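Local coordinates for protein esterase D (Cellvibrio japonicus, PDB 2W46) that probably takes part in plant cell-wall breakdown, with this carbohydrate-binding module of family 35 binding glucuronate-type sugars next to a metal ion, at residues 36-41 against 123-128. Sequence-based numbering, arbitrary orientation.
Sequences ANTNNA and EGLPNI. With NA (sodium ion), chain D.
A36 and I128 pair through a single antiparallel bridge in the beta-sandwich of this carbohydrate-binding module. A36 N donates to I128 O at 2.8 Å, and I128 N returns a bond to A36 O in the carbonyl plane. Beyond the bridge the segments stay close, and a sodium ion with its waters sits beside them.

Two protein atoms bind the sodium: N37 OD1 at 2.2 Å and T38 O at 2.5 Å. Four waters complete six ligands. N37 CG lies anti to the backbone N (chi1 177°), and D24 holds N37 ND2, fixing OD1 on the metal. The side chains of N37 and N127 run side by side, with amide planes 61° apart. N127 ND2 gives weak bonds to two of the metal waters. In other structures of this protein N37 and N127 bind alpha-D-glucuronate, and N37, T38 and N40 bind calcium. Here N40 ND2 lies 3.6 Å from the sodium and bonds to a metal-bound water.

The apolar contacts are few: A36 CB lies 4.4 Å from I128 CB, and T38 CG2 3.8 Å from L125 CD1. The T38 and L125 side chains touch V46.

L125 N donates to T38 OG1 at 2.9 Å. One metal water accepts from that hydroxyl and donates to E123 O and L125 O. N40 ND2 reaches E123 O at 3.2 Å, from above the carbonyl plane.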
ATOM      1  N   ALA A  36       6.205  -6.130  -0.976  1.00  5.28           N
ATOM      2  CA  ALA A  36       5.587  -6.857   0.138  1.00  5.69           C
ATOM      3  C   ALA A  36       4.728  -7.992  -0.396  1.00  6.01           C
ATOM      4  O   ALA A  36       3.901  -7.789  -1.291  1.00  6.06           O
ATOM      5  CB  ALA A  36       4.749  -5.899   0.971  1.00  5.11           C
ATOM      6  N   ASN A  37       4.933  -9.176   0.185  1.00  5.11           N
ATOM      7  CA  ASN A  37       4.209 -10.400  -0.127  1.00  5.25           C
ATOM      8  C   ASN A  37       3.476 -10.818   1.150  1.00  4.71           C
ATOM      9  O   ASN A  37       4.089 -11.344   2.056  1.00  5.48           O
ATOM     10  CB  ASN A  37       5.219 -11.484  -0.547  1.00  4.85           C
ATOM     11  CG  ASN A  37       4.575 -12.829  -0.821  1.00  6.51           C
ATOM     12  OD1 ASN A  37       3.358 -12.965  -0.758  1.00  4.34           O
ATOM     13  ND2 ASN A  37       5.388 -13.834  -1.133  1.00  8.78           N
ATOM     14  N   THR A  38       2.178 -10.562   1.243  1.00  5.28           N
ATOM     15  CA  THR A  38       1.427 -10.892   2.448  1.00  4.28           C
ATOM     16  C   THR A  38       1.248 -12.394   2.658  1.00  5.78           C
ATOM     17  O   THR A  38       1.231 -13.175   1.687  1.00  4.30           O
ATOM     18  CB  THR A  38       0.018 -10.241   2.450  1.00  4.60           C
ATOM     19  OG1 THR A  38      -0.679 -10.621   1.273  1.00  5.02           O
ATOM     20  CG2 THR A  38       0.111  -8.708   2.497  1.00  3.01           C
ATOM     21  N   ASN A  39       1.088 -12.797   3.928  1.00  5.74           N
ATOM     22  CA  ASN A  39       0.464 -14.092   4.229  1.00  5.87           C
ATOM     23  C   ASN A  39      -0.828 -14.257   3.407  1.00  6.58           C
ATOM     24  O   ASN A  39      -1.514 -13.279   3.124  1.00  6.42           O
ATOM     25  CB  ASN A  39       0.095 -14.183   5.734  1.00  4.31           C
ATOM     26  CG  ASN A  39       1.312 -14.084   6.637  1.00  5.57           C
ATOM     27  OD1 ASN A  39       2.397 -14.518   6.275  1.00  3.41           O
ATOM     28  ND2 ASN A  39       1.129 -13.517   7.812  1.00  4.00           N
ATOM     29  N   ASN A  40      -1.179 -15.499   3.087  1.00  6.31           N
ATOM     30  CA  ASN A  40      -2.471 -15.801   2.490  1.00  8.79           C
ATOM     31  C   ASN A  40      -3.548 -15.932   3.537  1.00  8.20           C
ATOM     32  O   ASN A  40      -3.931 -17.025   3.886  1.00  7.38           O
ATOM     33  CB  ASN A  40      -2.372 -17.077   1.636  1.00 10.10           C
ATOM     34  CG  ASN A  40      -1.168 -17.053   0.743  1.00 14.23           C
ATOM     35  OD1 ASN A  40      -0.357 -17.986   0.733  1.00 24.53           O
ATOM     36  ND2 ASN A  40      -1.020 -15.983   0.003  1.00 13.07           N
ATOM     37  N   ALA A  41      -4.074 -14.786   3.972  1.00  7.64           N
ATOM     38  CA  ALA A  41      -4.984 -14.734   5.094  1.00  6.91           C
ATOM     39  C   ALA A  41      -5.724 -13.439   4.957  1.00  6.16           C
ATOM     40  O   ALA A  41      -5.090 -12.397   4.670  1.00  5.60           O
ATOM     41  CB  ALA A  41      -4.192 -14.736   6.408  1.00  7.18           C
ATOM     42  N   GLU A 123      -6.875 -15.066   0.108  1.00  7.24           N
ATOM     43  CA  GLU A 123      -5.705 -15.068  -0.774  0.50  7.54           C
ATOM     44  C   GLU A 123      -4.662 -14.035  -0.347  1.00  7.48           C
ATOM     45  O   GLU A 123      -3.518 -14.083  -0.812  1.00  6.14           O
ATOM     46  CB  GLU A 123      -6.093 -14.856  -2.246  0.50  8.13           C
ATOM     47  CG  GLU A 123      -6.820 -16.065  -2.845  0.50 10.19           C
ATOM     48  CD  GLU A 123      -6.261 -16.474  -4.198  0.50 13.20           C
ATOM     49  OE1 GLU A 123      -5.031 -16.592  -4.322  0.50 11.16           O
ATOM     50  OE2 GLU A 123      -7.057 -16.697  -5.138  0.50 15.64           O
ATOM     51  N   GLY A 124      -5.052 -13.140   0.560  1.00  6.42           N
ATOM     52  CA  GLY A 124      -4.144 -12.067   0.969  1.00  6.24           C
ATOM     53  C   GLY A 124      -4.197 -10.978  -0.091  1.00  6.04           C
ATOM     54  O   GLY A 124      -5.143 -10.930  -0.923  1.00  5.85           O
ATOM     55  N   LEU A 125      -3.207 -10.082  -0.059  1.00  5.82           N
ATOM     56  CA  LEU A 125      -3.156  -9.004  -1.019  1.00  4.83           C
ATOM     57  C   LEU A 125      -2.394  -9.484  -2.260  1.00  5.44           C
ATOM     58  O   LEU A 125      -1.699 -10.501  -2.226  1.00  4.81           O
ATOM     59  CB  LEU A 125      -2.429  -7.768  -0.417  1.00  5.20           C
ATOM     60  CG  LEU A 125      -3.132  -6.985   0.700  1.00  2.20           C
ATOM     61  CD1 LEU A 125      -2.177  -5.911   1.307  1.00  3.81           C
ATOM     62  CD2 LEU A 125      -4.372  -6.315   0.108  1.00  5.30           C
ATOM     63  N   PRO A 126      -2.467  -8.702  -3.339  1.00  5.94           N
ATOM     64  CA  PRO A 126      -1.485  -8.926  -4.409  1.00  6.34           C
ATOM     65  C   PRO A 126      -0.118  -8.526  -3.816  1.00  6.47           C
ATOM     66  O   PRO A 126      -0.062  -7.992  -2.704  1.00  5.76           O
ATOM     67  CB  PRO A 126      -1.902  -7.923  -5.462  1.00  6.37           C
ATOM     68  CG  PRO A 126      -2.639  -6.841  -4.714  1.00  8.03           C
ATOM     69  CD  PRO A 126      -3.323  -7.527  -3.570  1.00  5.17           C
ATOM     70  N   ASN A 127       0.972  -8.772  -4.528  1.00  6.44           N
ATOM     71  CA  ASN A 127       2.280  -8.256  -4.107  1.00  5.08           C
ATOM     72  C   ASN A 127       2.310  -6.736  -4.245  1.00  5.07           C
ATOM     73  O   ASN A 127       1.899  -6.181  -5.284  1.00  4.67           O
ATOM     74  CB  ASN A 127       3.387  -8.893  -4.949  1.00  4.77           C
ATOM     75  CG  ASN A 127       3.506 -10.418  -4.714  1.00  6.75           C
ATOM     76  OD1 ASN A 127       4.082 -11.161  -5.547  1.00 11.46           O
ATOM     77  ND2 ASN A 127       2.990 -10.890  -3.566  1.00  4.34           N
ATOM     78  N   ILE A 128       2.803  -6.057  -3.222  1.00  4.08           N
ATOM     79  CA  ILE A 128       2.680  -4.593  -3.198  1.00  4.29           C
ATOM     80  C   ILE A 128       4.069  -3.973  -3.331  1.00  4.02           C
ATOM     81  O   ILE A 128       4.915  -4.138  -2.455  1.00  3.15           O
ATOM     82  CB  ILE A 128       2.013  -4.071  -1.877  1.00  4.36           C
ATOM     83  CG1 ILE A 128       0.608  -4.699  -1.609  1.00  5.02           C
ATOM     84  CG2 ILE A 128       1.989  -2.570  -1.881  1.00  5.40           C
ATOM     85  CD1 ILE A 128      -0.415  -4.486  -2.687  1.00  7.88           C
TER
HETATM   86 NA    NA D1149       1.144 -13.290  -0.825  1.00  6.58          NA
HETATM   87  O   HOH W   1       1.149 -10.867  -1.600  1.00  5.63           O
HETATM   88  O   HOH W   2      -1.138 -12.995  -0.414  1.00  9.28           O
HETATM   89  O   HOH W   3       1.169 -15.526  -1.145  1.00 22.40           O
HETATM   90  O   HOH W   4       1.428 -13.316  -3.370  1.00 11.90           O